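Local coordinates for protein extracellular ligand-binding receptor (Desulfitobacterium hafniense, PDB 4Q6B) that binds leucine and probably delivers it to a membrane ABC transporter for amino-acid uptake, at residues A[136-141]-A[167-172]; A[146-151]-A[212-217]; A[156-161]-A[200-205]; A[161-166]-A[174-179]. One frame throughout, in Å; residues are numbered along the deposited sequence.

Overall arrangement
All four contacts lie in one lobe of this leucine-binding protein, a type 1 periplasmic binding fold, built on the mixed sheet in which strands 172-177, 144-149 and 200-204 are adjacent in that order. Contacts 1, 3 and 4 use helix 153-168 at successive levels. Contacts 3 and 4 share Ala161, with centres about 5 Å apart; those of contacts 1 and 2 are about 20 Å apart. Along the chain, contact 4 is nested within contact 3 and contact 3 within contact 2, while contact 1 crosses the others. Contact 2 packs helix 207-221 on the other sheet face. Contacts 1 and 4 each carry a surface calcium ion, bound through Gly170 and through Asp175 and Arg176.

Contact 1. Residues A[136-141]-A[167-172]; sequences YLAEQG and RAQGIT. With CA (calcium ion), chain D.
Two neighbouring helices, 126-139 and 153-168, end side by side here, each closed by a Schellman motif at a glycine (Gly141 and Gly170), and Ala138 of the first meets Gln169 and Ile171 beyond the last turn of the second. Ala138 CB lies 3.6 Å from Gln169 CB. The Gln169 chain is bent, with CG beside the backbone N (chi1 -64°) and a second turn at chi2, which brings OE1 to 3.7 Å from Ala138 CB. Beside it, from a different direction, Ile171 reaches in with CD1, 4.0 Å from Ala138 CB and 4.4 Å from Leu137 CB. Past the helix end, Gly170 O binds a calcium ion at 2.4 Å, along with five waters; one of them, water 1, is hydrogen-bonded to Thr172 OG1 at 2.9 Å. No hydrogen bond crosses between the segments, so the pairing rests on van der Waals packing around a small methyl, while calcium probably polarises the Gly170 carbonyl.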
loop_
_atom_site.group_PDB
_atom_site.type_symbol
_atom_site.label_atom_id
_atom_site.label_comp_id
_atom_site.label_asym_id
_atom_site.label_seq_id
_atom_site.Cartn_x
_atom_site.Cartn_y
_atom_site.Cartn_z
ATOM N N TYR A 136 -7.686 -6.076 -16.141
ATOM C CA TYR A 136 -7.793 -4.848 -16.920
ATOM C C TYR A 136 -6.987 -4.981 -18.202
ATOM O O TYR A 136 -7.457 -4.623 -19.294
ATOM C CB TYR A 136 -7.281 -3.660 -16.098
ATOM C CG TYR A 136 -7.310 -2.377 -16.905
ATOM C CD1 TYR A 136 -8.505 -1.726 -17.163
ATOM C CD2 TYR A 136 -6.129 -1.838 -17.429
ATOM C CE1 TYR A 136 -8.522 -0.550 -17.905
ATOM C CE2 TYR A 136 -6.146 -0.677 -18.164
ATOM C CZ TYR A 136 -7.334 -0.041 -18.395
ATOM O OH TYR A 136 -7.332 1.115 -19.156
ATOM N N LEU A 137 -5.758 -5.489 -18.069
ATOM C CA LEU A 137 -4.863 -5.532 -19.234
ATOM C C LEU A 137 -5.410 -6.478 -20.288
ATOM O O LEU A 137 -5.358 -6.191 -21.498
ATOM C CB LEU A 137 -3.452 -5.931 -18.810
ATOM C CG LEU A 137 -2.753 -4.818 -18.006
ATOM C CD1 LEU A 137 -1.488 -5.435 -17.385
ATOM C CD2 LEU A 137 -2.412 -3.609 -18.911
ATOM N N ALA A 138 -6.004 -7.584 -19.855
ATOM C CA ALA A 138 -6.586 -8.486 -20.843
ATOM C C ALA A 138 -7.778 -7.815 -21.519
ATOM O O ALA A 138 -7.973 -7.974 -22.704
ATOM C CB ALA A 138 -6.986 -9.799 -20.238
ATOM N N GLU A 139 -8.591 -7.075 -20.777
ATOM C CA GLU A 139 -9.737 -6.435 -21.443
ATOM C C GLU A 139 -9.258 -5.359 -22.448
ATOM O O GLU A 139 -9.929 -5.057 -23.472
ATOM C CB GLU A 139 -10.637 -5.839 -20.389
ATOM C CG GLU A 139 -11.885 -5.137 -20.988
ATOM C CD GLU A 139 -11.657 -3.648 -21.229
ATOM O OE1 GLU A 139 -12.274 -3.084 -22.185
ATOM O OE2 GLU A 139 -10.874 -3.047 -20.447
ATOM N N GLN A 140 -8.083 -4.795 -22.172
ATOM C CA GLN A 140 -7.462 -3.825 -23.077
ATOM C C GLN A 140 -6.782 -4.465 -24.289
ATOM O O GLN A 140 -6.299 -3.774 -25.174
ATOM C CB GLN A 140 -6.520 -2.882 -22.322
ATOM C CG GLN A 140 -7.241 -2.033 -21.309
ATOM C CD GLN A 140 -8.163 -1.043 -21.982
ATOM O OE1 GLN A 140 -7.706 -0.180 -22.734
ATOM N NE2 GLN A 140 -9.465 -1.177 -21.753
ATOM N N GLY A 141 -6.751 -5.782 -24.360
ATOM C CA GLY A 141 -6.245 -6.419 -25.580
ATOM C C GLY A 141 -4.789 -6.875 -25.470
ATOM O O GLY A 141 -4.185 -7.226 -26.488
ATOM N N ARG A 167 -1.836 -15.418 -16.923
ATOM C CA ARG A 167 -2.017 -16.656 -17.683
ATOM C C ARG A 167 -3.486 -17.075 -17.729
ATOM O O ARG A 167 -3.989 -17.520 -18.765
ATOM C CB ARG A 167 -1.133 -17.762 -17.097
ATOM C CG ARG A 167 -1.377 -19.147 -17.719
ATOM C CD ARG A 167 -0.582 -20.252 -16.985
ATOM N NE ARG A 167 0.847 -19.965 -16.997
ATOM C CZ ARG A 167 1.596 -19.803 -15.905
ATOM N NH1 ARG A 167 1.054 -19.908 -14.690
ATOM N NH2 ARG A 167 2.897 -19.540 -16.031
ATOM N N ALA A 168 -4.187 -16.879 -16.609
ATOM C CA ALA A 168 -5.617 -17.180 -16.537
ATOM C C ALA A 168 -6.460 -16.257 -17.412
ATOM O O ALA A 168 -7.595 -16.587 -17.789
ATOM C CB ALA A 168 -6.079 -17.096 -15.069
ATOM N N GLN A 169 -5.913 -15.100 -17.755
ATOM C CA GLN A 169 -6.581 -14.164 -18.650
ATOM C C GLN A 169 -6.242 -14.383 -20.127
ATOM O O GLN A 169 -6.704 -13.654 -20.980
ATOM C CB GLN A 169 -6.253 -12.728 -18.272
ATOM C CG GLN A 169 -6.751 -12.295 -16.917
ATOM C CD GLN A 169 -8.255 -12.299 -16.836
ATOM O OE1 GLN A 169 -8.921 -11.709 -17.659
ATOM N NE2 GLN A 169 -8.789 -12.977 -15.841
ATOM N N GLY A 170 -5.405 -15.369 -20.407
ATOM C CA GLY A 170 -4.932 -15.641 -21.762
ATOM C C GLY A 170 -3.745 -14.798 -22.192
ATOM O O GLY A 170 -3.436 -14.701 -23.392
ATOM N N ILE A 171 -3.067 -14.187 -21.236
ATOM C CA ILE A 171 -1.823 -13.458 -21.533
ATOM C C ILE A 171 -0.628 -14.351 -21.336
ATOM O O ILE A 171 -0.474 -14.992 -20.275
ATOM C CB ILE A 171 -1.722 -12.209 -20.623
ATOM C CG1 ILE A 171 -2.932 -11.295 -20.857
ATOM C CG2 ILE A 171 -0.426 -11.427 -20.855
ATOM C CD1 ILE A 171 -3.002 -10.170 -19.817
ATOM N N THR A 172 0.244 -14.407 -22.360
ATOM C CA THR A 172 1.463 -15.189 -22.305
ATOM C C THR A 172 2.586 -14.258 -21.882
ATOM O O THR A 172 2.665 -13.129 -22.384
ATOM C CB THR A 172 1.780 -15.713 -23.715
ATOM O OG1 THR A 172 0.696 -16.535 -24.163
ATOM C CG2 THR A 172 3.062 -16.526 -23.732
HETATM CA CA CA D . -3.815 -15.844 -25.456
HETATM O O HOH W 1 -1.347 -15.081 -25.565
HETATM O O HOH W 2 -3.062 -17.957 -23.719
HETATM O O HOH W 3 -5.039 -14.134 -25.512
HETATM O O HOH W 4 -2.820 -17.808 -26.673
HETATM O O HOH W 5 -3.830 -15.116 -27.851
#

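Contact 2. Residues A[146-151]-A[212-217]; sequences VIYYTD and TEFLVD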
loop_
_atom_site.group_PDB
_atom_site.type_symbol
_atom_site.label_atom_id
_atom_site.label_comp_id
_atom_site.label_asym_id
_atom_site.label_seq_id
_atom_site.Cartn_x
_atom_site.Cartn_y
_atom_site.Cartn_z
ATOM N N VAL A 146 6.035 -8.777 -21.261
ATOM C CA VAL A 146 7.361 -9.010 -20.654
ATOM C C VAL A 146 7.321 -8.585 -19.187
ATOM O O VAL A 146 6.634 -7.640 -18.849
ATOM C CB VAL A 146 8.471 -8.203 -21.394
ATOM C CG1 VAL A 146 9.805 -8.180 -20.617
ATOM C CG2 VAL A 146 8.749 -8.808 -22.790
ATOM N N ILE A 147 8.045 -9.272 -18.305
ATOM C CA ILE A 147 8.078 -8.868 -16.895
ATOM C C ILE A 147 9.518 -8.502 -16.545
ATOM O O ILE A 147 10.431 -9.320 -16.715
ATOM C CB ILE A 147 7.592 -9.992 -15.942
ATOM C CG1 ILE A 147 6.100 -10.301 -16.161
ATOM C CG2 ILE A 147 7.783 -9.591 -14.447
ATOM C CD1 ILE A 147 5.656 -11.521 -15.340
ATOM N N TYR A 148 9.733 -7.271 -16.066
ATOM C CA TYR A 148 11.049 -6.850 -15.535
ATOM C C TYR A 148 10.908 -6.945 -14.037
ATOM O O TYR A 148 10.014 -6.323 -13.471
ATOM C CB TYR A 148 11.330 -5.386 -15.925
ATOM C CG TYR A 148 12.629 -4.810 -15.398
ATOM C CD1 TYR A 148 13.824 -5.540 -15.442
ATOM C CD2 TYR A 148 12.680 -3.503 -14.931
ATOM C CE1 TYR A 148 15.061 -4.983 -14.981
ATOM C CE2 TYR A 148 13.866 -2.939 -14.491
ATOM C CZ TYR A 148 15.061 -3.672 -14.525
ATOM O OH TYR A 148 16.239 -3.131 -14.064
ATOM N N TYR A 149 11.747 -7.724 -13.368
ATOM C CA TYR A 149 11.498 -7.937 -11.942
ATOM C C TYR A 149 12.771 -7.838 -11.098
ATOM O O TYR A 149 13.863 -7.954 -11.634
ATOM C CB TYR A 149 10.810 -9.296 -11.708
ATOM C CG TYR A 149 11.704 -10.464 -11.973
ATOM C CD1 TYR A 149 12.343 -11.141 -10.924
ATOM C CD2 TYR A 149 11.925 -10.897 -13.270
ATOM C CE1 TYR A 149 13.206 -12.178 -11.174
ATOM C CE2 TYR A 149 12.775 -11.943 -13.526
ATOM C CZ TYR A 149 13.392 -12.584 -12.488
ATOM O OH TYR A 149 14.238 -13.637 -12.750
ATOM N N THR A 150 12.635 -7.599 -9.785
ATOM C CA THR A 150 13.769 -7.666 -8.880
ATOM C C THR A 150 13.937 -9.103 -8.406
ATOM O O THR A 150 12.981 -9.729 -7.935
ATOM C CB THR A 150 13.581 -6.748 -7.666
ATOM O OG1 THR A 150 13.504 -5.387 -8.123
ATOM C CG2 THR A 150 14.745 -6.889 -6.689
ATOM N N ASP A 151 15.146 -9.634 -8.539
ATOM C CA ASP A 151 15.370 -11.014 -8.141
ATOM C C ASP A 151 15.566 -11.139 -6.625
ATOM O O ASP A 151 16.633 -11.575 -6.153
ATOM C CB ASP A 151 16.547 -11.621 -8.917
ATOM C CG ASP A 151 16.640 -13.124 -8.734
ATOM O OD1 ASP A 151 15.611 -13.715 -8.331
ATOM O OD2 ASP A 151 17.730 -13.707 -8.971
ATOM N N THR A 212 12.522 3.453 -11.747
ATOM C CA THR A 212 12.481 4.714 -12.479
ATOM C C THR A 212 13.587 4.773 -13.532
ATOM O O THR A 212 13.371 5.279 -14.653
ATOM C CB THR A 212 12.599 5.907 -11.527
ATOM O OG1 THR A 212 13.735 5.725 -10.678
ATOM C CG2 THR A 212 11.368 5.999 -10.666
ATOM N N GLU A 213 14.767 4.254 -13.180
ATOM C CA GLU A 213 15.863 4.126 -14.132
ATOM C C GLU A 213 15.443 3.369 -15.386
ATOM O O GLU A 213 15.818 3.766 -16.493
ATOM C CB GLU A 213 17.076 3.415 -13.527
ATOM C CG GLU A 213 17.891 4.244 -12.556
ATOM C CD GLU A 213 17.366 4.077 -11.133
ATOM O OE1 GLU A 213 16.276 3.464 -10.977
ATOM O OE2 GLU A 213 18.037 4.544 -10.178
ATOM N N PHE A 214 14.702 2.271 -15.217
ATOM C CA PHE A 214 14.251 1.507 -16.377
ATOM C C PHE A 214 13.294 2.338 -17.237
ATOM O O PHE A 214 13.373 2.334 -18.463
ATOM C CB PHE A 214 13.541 0.222 -15.951
ATOM C CG PHE A 214 12.903 -0.512 -17.099
ATOM C CD1 PHE A 214 13.695 -1.141 -18.059
ATOM C CD2 PHE A 214 11.519 -0.564 -17.233
ATOM C CE1 PHE A 214 13.121 -1.806 -19.135
ATOM C CE2 PHE A 214 10.932 -1.234 -18.313
ATOM C CZ PHE A 214 11.744 -1.852 -19.275
ATOM N N LEU A 215 12.395 3.062 -16.589
ATOM C CA LEU A 215 11.417 3.887 -17.295
ATOM C C LEU A 215 12.134 4.878 -18.212
ATOM O O LEU A 215 11.852 4.988 -19.424
ATOM C CB LEU A 215 10.579 4.610 -16.244
ATOM C CG LEU A 215 9.457 5.562 -16.605
ATOM C CD1 LEU A 215 8.467 4.839 -17.450
ATOM C CD2 LEU A 215 8.791 6.009 -15.312
ATOM N N VAL A 216 13.114 5.567 -17.643
ATOM C CA VAL A 216 13.905 6.529 -18.383
ATOM C C VAL A 216 14.692 5.840 -19.499
ATOM O O VAL A 216 14.749 6.340 -20.642
ATOM C CB VAL A 216 14.856 7.270 -17.428
ATOM C CG1 VAL A 216 15.873 8.071 -18.186
ATOM C CG2 VAL A 216 14.023 8.175 -16.511
ATOM N N ASP A 217 15.304 4.697 -19.178
ATOM C CA ASP A 217 16.094 3.998 -20.189
ATOM C C ASP A 217 15.196 3.487 -21.340
ATOM O O ASP A 217 15.612 3.538 -22.507
ATOM C CB ASP A 217 16.867 2.816 -19.600
ATOM C CG ASP A 217 18.043 3.240 -18.755
ATOM O OD1 ASP A 217 18.482 4.401 -18.848
ATOM O OD2 ASP A 217 18.539 2.394 -17.990
#
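Tyr148 of strand 144-149 and Phe214 of helix 207-221 make this buried contact through their aromatic side chains. The ring pair is oblique, with centroids 4.7 Å apart and planes at 39°, and the side chains come from opposite directions and pass alongside one another. Tyr148 CD2 sits over one face of the Phe214 ring, displaced toward the rim, 3.7 Å from Phe214 CG. Tyr148 CE2, a ring carbon, also comes within 3.5 Å of the Phe214 CB methylene. In both residues CG is anti to the backbone N (chi1 178° and 173°), which extends each ring across the gap between strand and helix. Phe177 of the adjacent strand stacks on Tyr148, and both it and Leu186 of helix 183-195 touch Phe214. Ile147 and Tyr149 pack on helix 153-168, whereas Tyr148 points to helix 207-221; this alternation puts the two helices on opposite faces of the sheet, in the layered alpha/beta manner of periplasmic binding lobes. With an alanine at Phe214, the Tyr148 ring would probably lose the aromatic face beneath CD2, opening a gap between helix and sheet. No hydrogen bond spans the segments, so the fit depends on ring shape and dispersion.

Contact 3. Residues A[156-161]-A[200-205]; sequences NGLANA and GIFIAK
Leu158 and Phe202 cross at about a right angle, the leucine branch meeting the phenyl ring at its edge. Leu158 CG lies in the ring plane, 3.9 Å from Phe202 CZ, and its two methyls straddle that corner, CD1 standing 4.0 Å from the same CZ. Phe202 carries CG anti to the backbone N (chi1 -179°), which sends the ring out from the strand toward the helix. The ring is also stacked with Phe162, one turn further along the helix, and touches Leu133 of helix 126-139. Helix 153-168 thus lies on one face of the sheet, and its segment 156-161 runs roughly antiparallel to strand 200-204, at 149° with the axes 8.4 Å apart at closest approach, as is usual for helices packed on the parallel strands of an alpha/beta fold. Strand 200-204 sits inside the sheet, between strands 144-149 and 227-229. Two residues past Phe202, Ala204 points to the same helix. Leu158 CD2 rests 4.1 Å from Ala204 CA, while Ala204 CB packs against Ala159, their CB atoms 4.2 Å apart. The Ala159 methyl also touches Ile147 and Tyr149 of strand 144-149. Leu158 packs also on Asp126 and Ala130 of helix 126-139, and its side chain lies about 9 Å from the bound leucine.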
loop_
_atom_site.group_PDB
_atom_site.type_symbol
_atom_site.label_atom_id
_atom_site.label_comp_id
_atom_site.label_asym_id
_atom_site.label_seq_id
_atom_site.Cartn_x
_atom_site.Cartn_y
_atom_site.Cartn_z
ATOM N N ASN A 156 10.253 -11.453 -6.900
ATOM C CA ASN A 156 9.833 -12.745 -7.415
ATOM C C ASN A 156 8.362 -12.955 -7.079
ATOM O O ASN A 156 7.597 -13.482 -7.903
ATOM C CB ASN A 156 10.691 -13.869 -6.839
ATOM C CG ASN A 156 12.035 -14.003 -7.553
ATOM O OD1 ASN A 156 13.047 -13.448 -7.117
ATOM N ND2 ASN A 156 12.047 -14.756 -8.655
ATOM N N GLY A 157 7.972 -12.497 -5.889
ATOM C CA GLY A 157 6.602 -12.613 -5.421
ATOM C C GLY A 157 5.559 -11.963 -6.309
ATOM O O GLY A 157 4.569 -12.619 -6.702
ATOM N N LEU A 158 5.749 -10.675 -6.607
ATOM C CA LEU A 158 4.804 -9.914 -7.430
ATOM C C LEU A 158 4.830 -10.379 -8.889
ATOM O O LEU A 158 3.781 -10.399 -9.553
ATOM C CB LEU A 158 5.085 -8.405 -7.336
ATOM C CG LEU A 158 4.282 -7.466 -8.241
ATOM C CD1 LEU A 158 2.808 -7.595 -7.997
ATOM C CD2 LEU A 158 4.705 -6.065 -7.976
ATOM N N ALA A 159 6.024 -10.750 -9.375
ATOM C CA ALA A 159 6.206 -11.296 -10.722
ATOM C C ALA A 159 5.443 -12.607 -10.902
ATOM O O ALA A 159 4.748 -12.769 -11.921
ATOM C CB ALA A 159 7.739 -11.497 -11.074
ATOM N N ASN A 160 5.592 -13.538 -9.939
ATOM C CA ASN A 160 4.896 -14.819 -10.037
ATOM C C ASN A 160 3.374 -14.664 -9.911
ATOM O O ASN A 160 2.638 -15.336 -10.635
ATOM C CB ASN A 160 5.397 -15.820 -9.001
ATOM C CG ASN A 160 6.810 -16.260 -9.271
ATOM O OD1 ASN A 160 7.305 -16.154 -10.392
ATOM N ND2 ASN A 160 7.474 -16.757 -8.241
ATOM N N ALA A 161 2.927 -13.819 -8.981
ATOM C CA ALA A 161 1.490 -13.454 -8.913
ATOM C C ALA A 161 0.948 -12.894 -10.234
ATOM O O ALA A 161 -0.100 -13.335 -10.753
ATOM C CB ALA A 161 1.216 -12.469 -7.767
ATOM N N GLY A 200 3.334 -5.232 -24.128
ATOM C CA GLY A 200 3.340 -4.502 -22.870
ATOM C C GLY A 200 4.402 -5.042 -21.954
ATOM O O GLY A 200 4.821 -6.202 -22.092
ATOM N N ILE A 201 4.813 -4.216 -20.995
ATOM C CA ILE A 201 5.772 -4.612 -19.958
ATOM C C ILE A 201 5.203 -4.365 -18.571
ATOM O O ILE A 201 4.737 -3.238 -18.269
ATOM C CB ILE A 201 7.097 -3.835 -20.094
ATOM C CG1 ILE A 201 7.718 -4.124 -21.437
ATOM C CG2 ILE A 201 8.088 -4.267 -19.008
ATOM C CD1 ILE A 201 8.864 -3.147 -21.852
ATOM N N PHE A 202 5.251 -5.401 -17.732
ATOM C CA PHE A 202 4.934 -5.249 -16.321
ATOM C C PHE A 202 6.243 -5.136 -15.531
ATOM O O PHE A 202 7.111 -6.000 -15.598
ATOM C CB PHE A 202 4.157 -6.445 -15.826
ATOM C CG PHE A 202 3.778 -6.338 -14.389
ATOM C CD1 PHE A 202 2.956 -5.338 -13.949
ATOM C CD2 PHE A 202 4.337 -7.208 -13.463
ATOM C CE1 PHE A 202 2.639 -5.212 -12.595
ATOM C CE2 PHE A 202 4.017 -7.105 -12.102
ATOM C CZ PHE A 202 3.172 -6.098 -11.671
ATOM N N ILE A 203 6.364 -4.048 -14.790
ATOM C CA ILE A 203 7.539 -3.782 -13.995
ATOM C C ILE A 203 7.254 -4.168 -12.543
ATOM O O ILE A 203 6.511 -3.502 -11.850
ATOM C CB ILE A 203 7.886 -2.293 -14.071
ATOM C CG1 ILE A 203 8.054 -1.866 -15.534
ATOM C CG2 ILE A 203 9.128 -1.979 -13.257
ATOM C CD1 ILE A 203 8.011 -0.370 -15.762
ATOM N N ALA A 204 7.907 -5.229 -12.099
ATOM C CA ALA A 204 7.738 -5.773 -10.765
ATOM C C ALA A 204 8.959 -5.375 -9.954
ATOM O O ALA A 204 9.544 -6.162 -9.240
ATOM C CB ALA A 204 7.578 -7.272 -10.806
ATOM N N LYS A 205 9.386 -4.156 -10.188
ATOM C CA LYS A 205 10.452 -3.529 -9.464
ATOM C C LYS A 205 9.837 -2.291 -8.845
ATOM O O LYS A 205 9.007 -1.641 -9.457
ATOM C CB LYS A 205 11.555 -3.096 -10.426
ATOM C CG LYS A 205 12.583 -4.149 -10.767
ATOM C CD LYS A 205 13.947 -3.512 -11.017
ATOM C CE LYS A 205 15.048 -4.290 -10.325
ATOM N NZ LYS A 205 15.822 -5.187 -11.235
#

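Contact 4. Residues A[161-166]-A[174-179]; sequences AFEDYA and VDRFNY. With CA (calcium ion), chain E.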
loop_
_atom_site.group_PDB
_atom_site.type_symbol
_atom_site.label_atom_id
_atom_site.label_comp_id
_atom_site.label_asym_id
_atom_site.label_seq_id
_atom_site.Cartn_x
_atom_site.Cartn_y
_atom_site.Cartn_z
ATOM N N ALA A 161 2.927 -13.819 -8.981
ATOM C CA ALA A 161 1.490 -13.454 -8.913
ATOM C C ALA A 161 0.948 -12.894 -10.234
ATOM O O ALA A 161 -0.100 -13.335 -10.753
ATOM C CB ALA A 161 1.216 -12.469 -7.767
ATOM N N PHE A 162 1.643 -11.915 -10.798
ATOM C CA PHE A 162 1.185 -11.355 -12.057
ATOM C C PHE A 162 1.182 -12.398 -13.191
ATOM O O PHE A 162 0.209 -12.491 -13.967
ATOM C CB PHE A 162 1.957 -10.099 -12.474
ATOM C CG PHE A 162 1.423 -9.493 -13.741
ATOM C CD1 PHE A 162 0.270 -8.723 -13.730
ATOM C CD2 PHE A 162 2.029 -9.763 -14.969
ATOM C CE1 PHE A 162 -0.245 -8.200 -14.911
ATOM C CE2 PHE A 162 1.523 -9.265 -16.176
ATOM C CZ PHE A 162 0.378 -8.469 -16.141
ATOM N N GLU A 163 2.252 -13.177 -13.291
ATOM C CA GLU A 163 2.317 -14.205 -14.341
ATOM C C GLU A 163 1.140 -15.198 -14.228
ATOM O O GLU A 163 0.512 -15.566 -15.217
ATOM C CB GLU A 163 3.683 -14.940 -14.276
ATOM C CG GLU A 163 3.745 -16.147 -15.209
ATOM C CD GLU A 163 5.140 -16.398 -15.796
ATOM O OE1 GLU A 163 6.145 -15.923 -15.216
ATOM O OE2 GLU A 163 5.217 -17.068 -16.854
ATOM N N ASP A 164 0.832 -15.626 -13.004
ATOM C CA ASP A 164 -0.246 -16.593 -12.782
ATOM C C ASP A 164 -1.607 -15.995 -13.126
ATOM O O ASP A 164 -2.409 -16.607 -13.832
ATOM C CB ASP A 164 -0.233 -17.095 -11.345
ATOM C CG ASP A 164 1.008 -17.933 -11.039
ATOM O OD1 ASP A 164 1.284 -18.186 -9.852
ATOM O OD2 ASP A 164 1.733 -18.314 -11.993
ATOM N N TYR A 165 -1.868 -14.774 -12.677
ATOM C CA TYR A 165 -3.162 -14.186 -13.052
ATOM C C TYR A 165 -3.237 -13.837 -14.540
ATOM O O TYR A 165 -4.297 -13.995 -15.175
ATOM C CB TYR A 165 -3.467 -12.968 -12.195
ATOM C CG TYR A 165 -3.847 -13.342 -10.809
ATOM C CD1 TYR A 165 -4.995 -14.102 -10.556
ATOM C CD2 TYR A 165 -3.086 -12.927 -9.724
ATOM C CE1 TYR A 165 -5.348 -14.435 -9.256
ATOM C CE2 TYR A 165 -3.431 -13.254 -8.430
ATOM C CZ TYR A 165 -4.554 -14.007 -8.196
ATOM O OH TYR A 165 -4.913 -14.350 -6.907
ATOM N N ALA A 166 -2.126 -13.362 -15.110
ATOM C CA ALA A 166 -2.107 -13.018 -16.540
ATOM C C ALA A 166 -2.376 -14.279 -17.357
ATOM O O ALA A 166 -3.166 -14.250 -18.283
ATOM C CB ALA A 166 -0.755 -12.392 -16.928
ATOM N N VAL A 174 6.151 -13.643 -22.511
ATOM C CA VAL A 174 7.104 -14.083 -23.518
ATOM C C VAL A 174 8.562 -13.924 -23.059
ATOM O O VAL A 174 9.454 -14.537 -23.622
ATOM C CB VAL A 174 6.884 -13.366 -24.877
ATOM C CG1 VAL A 174 5.472 -13.653 -25.405
ATOM C CG2 VAL A 174 7.154 -11.857 -24.749
ATOM N N ASP A 175 8.803 -13.104 -22.033
ATOM C CA ASP A 175 10.158 -13.038 -21.474
ATOM C C ASP A 175 10.069 -12.448 -20.081
ATOM O O ASP A 175 9.221 -11.625 -19.816
ATOM C CB ASP A 175 11.080 -12.175 -22.350
ATOM C CG ASP A 175 12.564 -12.276 -21.958
ATOM O OD1 ASP A 175 13.008 -13.315 -21.375
ATOM O OD2 ASP A 175 13.312 -11.306 -22.289
ATOM N N ARG A 176 10.934 -12.890 -19.184
ATOM C CA ARG A 176 11.088 -12.213 -17.903
ATOM C C ARG A 176 12.583 -11.966 -17.746
ATOM O O ARG A 176 13.437 -12.742 -18.272
ATOM C CB ARG A 176 10.512 -13.055 -16.735
ATOM C CG ARG A 176 11.378 -14.223 -16.348
ATOM C CD ARG A 176 11.059 -14.685 -14.930
ATOM N NE ARG A 176 9.629 -14.889 -14.724
ATOM C CZ ARG A 176 9.067 -15.033 -13.522
ATOM N NH1 ARG A 176 7.753 -15.220 -13.410
ATOM N NH2 ARG A 176 9.817 -14.981 -12.429
ATOM N N PHE A 177 12.942 -10.840 -17.131
ATOM C CA PHE A 177 14.364 -10.472 -16.974
ATOM C C PHE A 177 14.551 -9.604 -15.736
ATOM O O PHE A 177 13.589 -8.978 -15.257
ATOM C CB PHE A 177 14.934 -9.785 -18.231
ATOM C CG PHE A 177 14.450 -8.346 -18.443
ATOM C CD1 PHE A 177 13.104 -8.055 -18.698
ATOM C CD2 PHE A 177 15.352 -7.270 -18.383
ATOM C CE1 PHE A 177 12.671 -6.723 -18.923
ATOM C CE2 PHE A 177 14.916 -5.939 -18.607
ATOM C CZ PHE A 177 13.572 -5.669 -18.854
ATOM N N ASN A 178 15.769 -9.589 -15.192
ATOM C CA ASN A 178 16.016 -8.837 -13.959
ATOM C C ASN A 178 17.236 -7.923 -13.988
ATOM O O ASN A 178 17.558 -7.235 -12.992
ATOM C CB ASN A 178 16.099 -9.788 -12.791
ATOM C CG ASN A 178 17.263 -10.765 -12.914
ATOM O OD1 ASN A 178 17.065 -11.942 -13.197
ATOM N ND2 ASN A 178 18.468 -10.282 -12.693
ATOM N N TYR A 179 17.936 -7.924 -15.120
ATOM C CA TYR A 179 19.133 -7.103 -15.261
ATOM C C TYR A 179 19.396 -6.791 -16.720
ATOM O O TYR A 179 19.230 -7.670 -17.570
ATOM C CB TYR A 179 20.356 -7.819 -14.690
ATOM C CG TYR A 179 21.631 -6.985 -14.727
ATOM C CD1 TYR A 179 21.807 -5.938 -13.846
ATOM C CD2 TYR A 179 22.665 -7.241 -15.648
ATOM C CE1 TYR A 179 22.944 -5.160 -13.854
ATOM C CE2 TYR A 179 23.812 -6.462 -15.660
ATOM C CZ TYR A 179 23.942 -5.423 -14.777
ATOM O OH TYR A 179 25.071 -4.652 -14.760
HETATM CA CA CA E . 14.705 -14.007 -19.771
HETATM O O HOH W 6 8.433 -16.358 -17.306
HETATM O O HOH W 7 15.725 -12.183 -20.894
HETATM O O HOH W 8 12.728 -15.398 -19.541
HETATM O O HOH W 9 17.092 -13.626 -18.384
HETATM O O HOH W 10 15.208 -15.306 -17.998
HETATM O O HOH W 11 15.202 -15.269 -21.441
#
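Helix 161-166 and strand 174-177 stay well separated, the CA atoms of Glu163 and Arg176 9.7 Å from each other; both belong to the beta-alpha-beta unit of strand 144-149, helix 153-168 and strand 172-177. Glu163 CG is anti to the backbone N (chi1 172°), carrying the carboxylate toward the strand. Arg176 NH1 donates to Glu163 OE1 in a short salt bridge (2.5 Å, N-H...O 154°), nearly along the C-O direction; the oxygen sits at the guanidinium edge, the carboxylate plane turned 36° from it. Water 6 adds a second link, donating to Glu163 OE1 and accepting from Arg176 NE. Asn160 OD1 also accepts from Arg176 NH1, and Tyr149 meets the guanidinium in a cation-pi contact. A leucine in place of Arg176 would probably cost Glu163 its salt bridge, OE2 keeping a long, weak ion pair to Arg167, and water 6 its NE donor. Asp175 OD1 (2.4 Å) and Arg176 O (2.3 Å) bind a calcium ion with five waters, of which water 8 accepts from Arg176 N at 3.1 Å.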